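Long-range contact in binding component of ABC transporter (Wolinella succinogenes, PDB 3K4U), which probably serves as the solute-binding component of an ABC transporter and binds lysine between its two lobes: residues Tyr108-Phe122 against Leu133-Glu145. Sequence-based numbering, arbitrary orientation.
Sequences YKDLDKPELTLVTKF and LFKNAKLKTYDTE. With LYS (lysine), chain K.
Strands T117-K121 and K138-Y142 pair in parallel as the two strands of a beta-alpha-beta unit, joined through helix 125-133, in one lobe of a family 3 solute-binding protein. Backbone bonds climb in alternation from K138 N to L116 O up to F122 N to Y142 O. On one side of the sheet V119 and K140 lie alongside each other, and V119 CG1 also meets the edge of the Y142 ring at CE2 (3.7 Å). On the other side L118 CD2 touches L139 CD1 and reaches over a face of the F134 ring, 4.0 Å from F134 CD2. Y108 turns its ring edge toward the F134 face in a T-shaped pair, planes at 66°; its CG sits between backbone N and carbonyl carbon (chi1 88°), which leaves one ring face to L133 CG and the other to K109 CG. The plane of the buried D112 carboxylate runs nearly parallel to that of the F134 ring, with OD1 beside F134 CD1. Its OD2 accepts two backbone bonds just past the helix, from K135 N on the syn lone pair (2.8 Å) and from N136 N on the anti side, 22° out of the carboxylate plane. With an alanine at D112, the K135 and N136 amides would probably lose their shared acceptor and the loop leading into strand 138-142 would be freer to shift. At the lysine site, K121 extends with CG anti to its backbone N, then bends at its last torsion. Its NZ donates to D143 O at 2.7 Å and makes a long salt bridge to E145 OE2 (3.9 Å), while E145 OE1 weakly accepts from the ligand NZ at 3.3 Å.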
loop_
_atom_site.group_PDB
_atom_site.type_symbol
_atom_site.label_atom_id
_atom_site.label_comp_id
_atom_site.label_asym_id
_atom_site.label_seq_id
_atom_site.Cartn_x
_atom_site.Cartn_y
_atom_site.Cartn_z
ATOM N N TYR E 108 11.729 33.537 6.683
ATOM C CA TYR E 108 12.321 34.065 7.913
ATOM C C TYR E 108 13.547 34.958 7.679
ATOM O O TYR E 108 13.898 35.760 8.539
ATOM C CB TYR E 108 12.687 32.917 8.862
ATOM C CG TYR E 108 14.071 32.301 8.673
ATOM C CD1 TYR E 108 14.222 31.063 8.046
ATOM C CD2 TYR E 108 15.213 32.938 9.166
ATOM C CE1 TYR E 108 15.476 30.475 7.889
ATOM C CE2 TYR E 108 16.475 32.373 9.023
ATOM C CZ TYR E 108 16.608 31.136 8.371
ATOM O OH TYR E 108 17.861 30.559 8.219
ATOM N N LYS E 109 14.192 34.804 6.523
ATOM C CA LYS E 109 15.502 35.406 6.262
ATOM C C LYS E 109 15.414 36.909 6.042
ATOM O O LYS E 109 16.342 37.646 6.373
ATOM C CB LYS E 109 16.181 34.709 5.083
ATOM C CG LYS E 109 17.054 33.531 5.487
ATOM C CD LYS E 109 17.040 32.406 4.446
ATOM C CE LYS E 109 17.895 31.229 4.917
ATOM N NZ LYS E 109 17.419 29.935 4.380
ATOM N N ASP E 110 14.281 37.350 5.500
ATOM C CA ASP E 110 13.968 38.769 5.350
ATOM C C ASP E 110 13.882 39.519 6.694
ATOM O O ASP E 110 13.656 40.732 6.706
ATOM C CB ASP E 110 12.655 38.951 4.573
ATOM C CG ASP E 110 12.644 38.212 3.238
ATOM O OD1 ASP E 110 11.569 37.681 2.873
ATOM O OD2 ASP E 110 13.697 38.167 2.552
ATOM N N LEU E 111 14.075 38.807 7.808
ATOM C CA LEU E 111 13.943 39.411 9.147
ATOM C C LEU E 111 15.206 39.521 10.002
ATOM O O LEU E 111 15.134 39.967 11.158
ATOM C CB LEU E 111 12.821 38.729 9.942
ATOM C CG LEU E 111 11.550 39.524 10.278
ATOM C CD1 LEU E 111 11.310 40.725 9.354
ATOM C CD2 LEU E 111 10.333 38.607 10.262
ATOM N N ASP E 112 16.360 39.152 9.446
ATOM C CA ASP E 112 17.611 39.216 10.206
ATOM C C ASP E 112 18.205 40.571 10.557
ATOM O O ASP E 112 19.071 40.635 11.425
ATOM C CB ASP E 112 18.698 38.397 9.555
ATOM C CG ASP E 112 18.940 37.136 10.286
ATOM O OD1 ASP E 112 18.014 36.319 10.266
ATOM O OD2 ASP E 112 20.027 36.967 10.883
ATOM N N LYS E 113 17.765 41.644 9.904
ATOM C CA LYS E 113 18.350 42.978 10.130
ATOM C C LYS E 113 18.750 43.230 11.596
ATOM O O LYS E 113 17.959 42.952 12.494
ATOM C CB LYS E 113 17.395 44.078 9.655
ATOM C CG LYS E 113 16.938 43.957 8.218
ATOM C CD LYS E 113 15.489 43.520 8.143
ATOM C CE LYS E 113 14.862 43.866 6.792
ATOM N NZ LYS E 113 15.509 43.171 5.630
ATOM N N PRO E 114 19.972 43.773 11.839
ATOM C CA PRO E 114 20.366 44.035 13.234
ATOM C C PRO E 114 19.562 45.202 13.823
ATOM O O PRO E 114 19.519 45.367 15.043
ATOM C CB PRO E 114 21.862 44.377 13.133
ATOM C CG PRO E 114 22.207 44.349 11.647
ATOM C CD PRO E 114 20.917 44.395 10.891
ATOM N N GLU E 115 18.946 45.996 12.939
ATOM C CA GLU E 115 17.866 46.928 13.277
ATOM C C GLU E 115 16.875 46.223 14.224
ATOM O O GLU E 115 16.591 46.698 15.334
ATOM C CB GLU E 115 17.125 47.344 11.991
ATOM C CG GLU E 115 17.015 48.857 11.732
ATOM C CD GLU E 115 16.035 49.621 12.651
ATOM O OE1 GLU E 115 16.198 50.865 12.789
ATOM O OE2 GLU E 115 15.099 49.001 13.208
ATOM N N LEU E 116 16.380 45.074 13.773
ATOM C CA LEU E 116 15.357 44.319 14.479
ATOM C C LEU E 116 15.788 43.659 15.793
ATOM O O LEU E 116 16.918 43.180 15.940
ATOM C CB LEU E 116 14.746 43.282 13.535
ATOM C CG LEU E 116 14.011 43.921 12.346
ATOM C CD1 LEU E 116 13.831 42.919 11.246
ATOM C CD2 LEU E 116 12.667 44.534 12.751
ATOM N N THR E 117 14.852 43.645 16.740
ATOM C CA THR E 117 15.014 43.003 18.047
ATOM C C THR E 117 14.071 41.805 18.125
ATOM O O THR E 117 12.877 41.935 17.788
ATOM C CB THR E 117 14.637 43.986 19.160
ATOM O OG1 THR E 117 14.894 45.333 18.711
ATOM C CG2 THR E 117 15.430 43.690 20.412
ATOM N N LEU E 118 14.591 40.650 18.554
ATOM C CA LEU E 118 13.786 39.418 18.663
ATOM C C LEU E 118 13.848 38.727 20.046
ATOM O O LEU E 118 14.930 38.442 20.592
ATOM C CB LEU E 118 14.219 38.457 17.570
ATOM C CG LEU E 118 14.017 36.944 17.647
ATOM C CD1 LEU E 118 12.926 36.536 16.691
ATOM C CD2 LEU E 118 15.330 36.299 17.280
ATOM N N VAL E 119 12.673 38.436 20.599
ATOM C CA VAL E 119 12.607 37.921 21.974
ATOM C C VAL E 119 11.939 36.566 22.176
ATOM O O VAL E 119 10.926 36.227 21.514
ATOM C CB VAL E 119 12.018 38.932 22.956
ATOM C CG1 VAL E 119 12.972 40.110 23.120
ATOM C CG2 VAL E 119 10.665 39.396 22.496
ATOM N N THR E 120 12.523 35.802 23.101
ATOM C CA THR E 120 11.923 34.564 23.569
ATOM C C THR E 120 12.264 34.218 25.046
ATOM O O THR E 120 12.969 34.970 25.750
ATOM C CB THR E 120 12.293 33.397 22.635
ATOM O OG1 THR E 120 11.279 32.383 22.706
ATOM C CG2 THR E 120 13.644 32.808 23.000
ATOM N N LYS E 121 11.772 33.072 25.495
ATOM C CA LYS E 121 12.019 32.645 26.844
ATOM C C LYS E 121 13.431 32.059 26.968
ATOM O O LYS E 121 13.989 31.544 25.980
ATOM C CB LYS E 121 10.975 31.610 27.247
ATOM C CG LYS E 121 11.358 30.799 28.510
ATOM C CD LYS E 121 10.448 29.583 28.608
ATOM C CE LYS E 121 10.563 28.902 29.930
ATOM N NZ LYS E 121 10.037 29.751 31.013
ATOM N N PHE E 122 13.989 32.099 28.178
ATOM C CA PHE E 122 15.358 31.641 28.393
ATOM C C PHE E 122 15.512 30.116 28.457
ATOM O O PHE E 122 14.654 29.406 29.026
ATOM C CB PHE E 122 15.957 32.278 29.652
ATOM C CG PHE E 122 17.368 31.840 29.933
ATOM C CD1 PHE E 122 18.457 32.475 29.292
ATOM C CD2 PHE E 122 17.623 30.771 30.795
ATOM C CE1 PHE E 122 19.778 32.073 29.533
ATOM C CE2 PHE E 122 18.958 30.348 31.038
ATOM C CZ PHE E 122 20.033 31.006 30.393
ATOM N N LEU E 133 19.315 29.899 13.766
ATOM C CA LEU E 133 18.659 30.568 12.641
ATOM C C LEU E 133 18.969 32.048 12.493
ATOM O O LEU E 133 19.107 32.526 11.383
ATOM C CB LEU E 133 17.141 30.398 12.727
ATOM C CG LEU E 133 16.405 29.333 11.908
ATOM C CD1 LEU E 133 17.164 28.029 11.750
ATOM C CD2 LEU E 133 15.053 29.069 12.536
ATOM N N PHE E 134 19.049 32.780 13.596
ATOM C CA PHE E 134 19.247 34.225 13.504
ATOM C C PHE E 134 20.678 34.627 13.819
ATOM O O PHE E 134 21.262 34.229 14.842
ATOM C CB PHE E 134 18.211 34.994 14.331
ATOM C CG PHE E 134 16.804 34.878 13.784
ATOM C CD1 PHE E 134 16.336 35.776 12.839
ATOM C CD2 PHE E 134 15.961 33.846 14.191
ATOM C CE1 PHE E 134 15.047 35.663 12.324
ATOM C CE2 PHE E 134 14.676 33.727 13.671
ATOM C CZ PHE E 134 14.219 34.636 12.744
ATOM N N LYS E 135 21.232 35.398 12.891
ATOM C CA LYS E 135 22.653 35.678 12.842
ATOM C C LYS E 135 22.901 37.151 13.079
ATOM O O LYS E 135 23.895 37.517 13.696
ATOM C CB LYS E 135 23.215 35.290 11.470
ATOM C CG LYS E 135 22.555 34.074 10.792
ATOM C CD LYS E 135 22.812 32.785 11.559
ATOM C CE LYS E 135 24.312 32.472 11.671
ATOM N NZ LYS E 135 24.530 31.150 12.346
ATOM N N ASN E 136 21.993 37.982 12.571
ATOM C CA ASN E 136 22.085 39.439 12.697
ATOM C C ASN E 136 21.205 40.074 13.787
ATOM O O ASN E 136 21.554 41.129 14.317
ATOM C CB ASN E 136 21.713 40.129 11.379
ATOM C CG ASN E 136 22.410 39.553 10.189
ATOM O OD1 ASN E 136 21.758 39.068 9.271
ATOM N ND2 ASN E 136 23.737 39.615 10.179
ATOM N N ALA E 137 20.051 39.467 14.070
ATOM C CA ALA E 137 19.012 40.136 14.856
ATOM C C ALA E 137 19.368 40.157 16.325
ATOM O O ALA E 137 20.084 39.277 16.793
ATOM C CB ALA E 137 17.672 39.477 14.639
ATOM N N LYS E 138 18.898 41.177 17.046
ATOM C CA LYS E 138 19.086 41.203 18.501
ATOM C C LYS E 138 18.215 40.125 19.113
ATOM O O LYS E 138 17.012 40.062 18.840
ATOM C CB LYS E 138 18.678 42.541 19.110
ATOM C CG LYS E 138 19.764 43.577 19.262
ATOM C CD LYS E 138 19.126 44.886 19.743
ATOM C CE LYS E 138 19.761 46.119 19.079
ATOM N NZ LYS E 138 18.889 47.337 19.212
ATOM N N LEU E 139 18.830 39.279 19.930
ATOM C CA LEU E 139 18.088 38.308 20.718
ATOM C C LEU E 139 18.160 38.606 22.216
ATOM O O LEU E 139 19.240 38.534 22.823
ATOM C CB LEU E 139 18.555 36.870 20.441
ATOM C CG LEU E 139 17.797 35.796 21.239
ATOM C CD1 LEU E 139 16.555 35.344 20.484
ATOM C CD2 LEU E 139 18.693 34.610 21.552
ATOM N N LYS E 140 16.991 38.911 22.789
ATOM C CA LYS E 140 16.825 39.082 24.231
ATOM C C LYS E 140 15.911 38.017 24.817
ATOM O O LYS E 140 14.983 37.536 24.162
ATOM C CB LYS E 140 16.255 40.453 24.554
ATOM C CG LYS E 140 17.258 41.580 24.453
ATOM C CD LYS E 140 16.885 42.706 25.386
ATOM C CE LYS E 140 15.587 43.348 24.994
ATOM N NZ LYS E 140 15.462 44.647 25.666
ATOM N N THR E 141 16.167 37.684 26.078
ATOM C CA THR E 141 15.509 36.553 26.719
ATOM C C THR E 141 14.888 36.898 28.076
ATOM O O THR E 141 15.407 37.711 28.823
ATOM C CB THR E 141 16.489 35.408 26.981
ATOM O OG1 THR E 141 17.411 35.825 28.002
ATOM C CG2 THR E 141 17.216 35.006 25.722
ATOM N N TYR E 142 13.798 36.206 28.384
ATOM C CA TYR E 142 12.999 36.456 29.535
ATOM C C TYR E 142 12.559 35.142 30.151
ATOM O O TYR E 142 12.364 34.135 29.446
ATOM C CB TYR E 142 11.790 37.289 29.116
ATOM C CG TYR E 142 12.203 38.653 28.611
ATOM C CD1 TYR E 142 12.434 39.696 29.504
ATOM C CD2 TYR E 142 12.402 38.892 27.241
ATOM C CE1 TYR E 142 12.827 40.932 29.066
ATOM C CE2 TYR E 142 12.802 40.136 26.790
ATOM C CZ TYR E 142 13.013 41.160 27.715
ATOM O OH TYR E 142 13.418 42.413 27.299
ATOM N N ASP E 143 12.387 35.174 31.468
ATOM C CA ASP E 143 11.945 34.042 32.272
ATOM C C ASP E 143 10.627 33.410 31.853
ATOM O O ASP E 143 10.419 32.217 32.107
ATOM C CB ASP E 143 11.894 34.448 33.751
ATOM C CG ASP E 143 13.273 34.754 34.295
ATOM O OD1 ASP E 143 14.224 34.040 33.863
ATOM O OD2 ASP E 143 13.411 35.702 35.124
ATOM N N THR E 144 9.739 34.183 31.226
ATOM C CA THR E 144 8.471 33.604 30.751
ATOM C C THR E 144 8.038 33.967 29.314
ATOM O O THR E 144 8.359 35.037 28.789
ATOM C CB THR E 144 7.294 33.846 31.739
ATOM O OG1 THR E 144 6.931 35.238 31.746
ATOM C CG2 THR E 144 7.654 33.370 33.129
ATOM N N GLU E 145 7.310 33.054 28.696
ATOM C CA GLU E 145 6.837 33.237 27.339
ATOM C C GLU E 145 6.118 34.547 27.294
ATOM O O GLU E 145 6.348 35.361 26.394
ATOM C CB GLU E 145 5.839 32.137 26.945
ATOM C CG GLU E 145 6.418 30.758 26.748
ATOM C CD GLU E 145 6.377 29.898 27.995
ATOM O OE1 GLU E 145 6.003 28.703 27.892
ATOM O OE2 GLU E 145 6.712 30.408 29.089
HETATM N N LYS K . 9.289 22.762 23.163
HETATM C CA LYS K . 9.799 23.740 24.102
HETATM C C LYS K . 11.082 23.189 24.682
HETATM O O LYS K . 11.209 21.974 24.817
HETATM C CB LYS K . 8.787 23.971 25.233
HETATM C CG LYS K . 8.939 25.283 25.966
HETATM C CD LYS K . 8.578 25.120 27.401
HETATM C CE LYS K . 8.365 26.461 28.112
HETATM N NZ LYS K . 7.696 26.306 29.430
HETATM O OXT LYS K . 12.000 23.928 25.031
#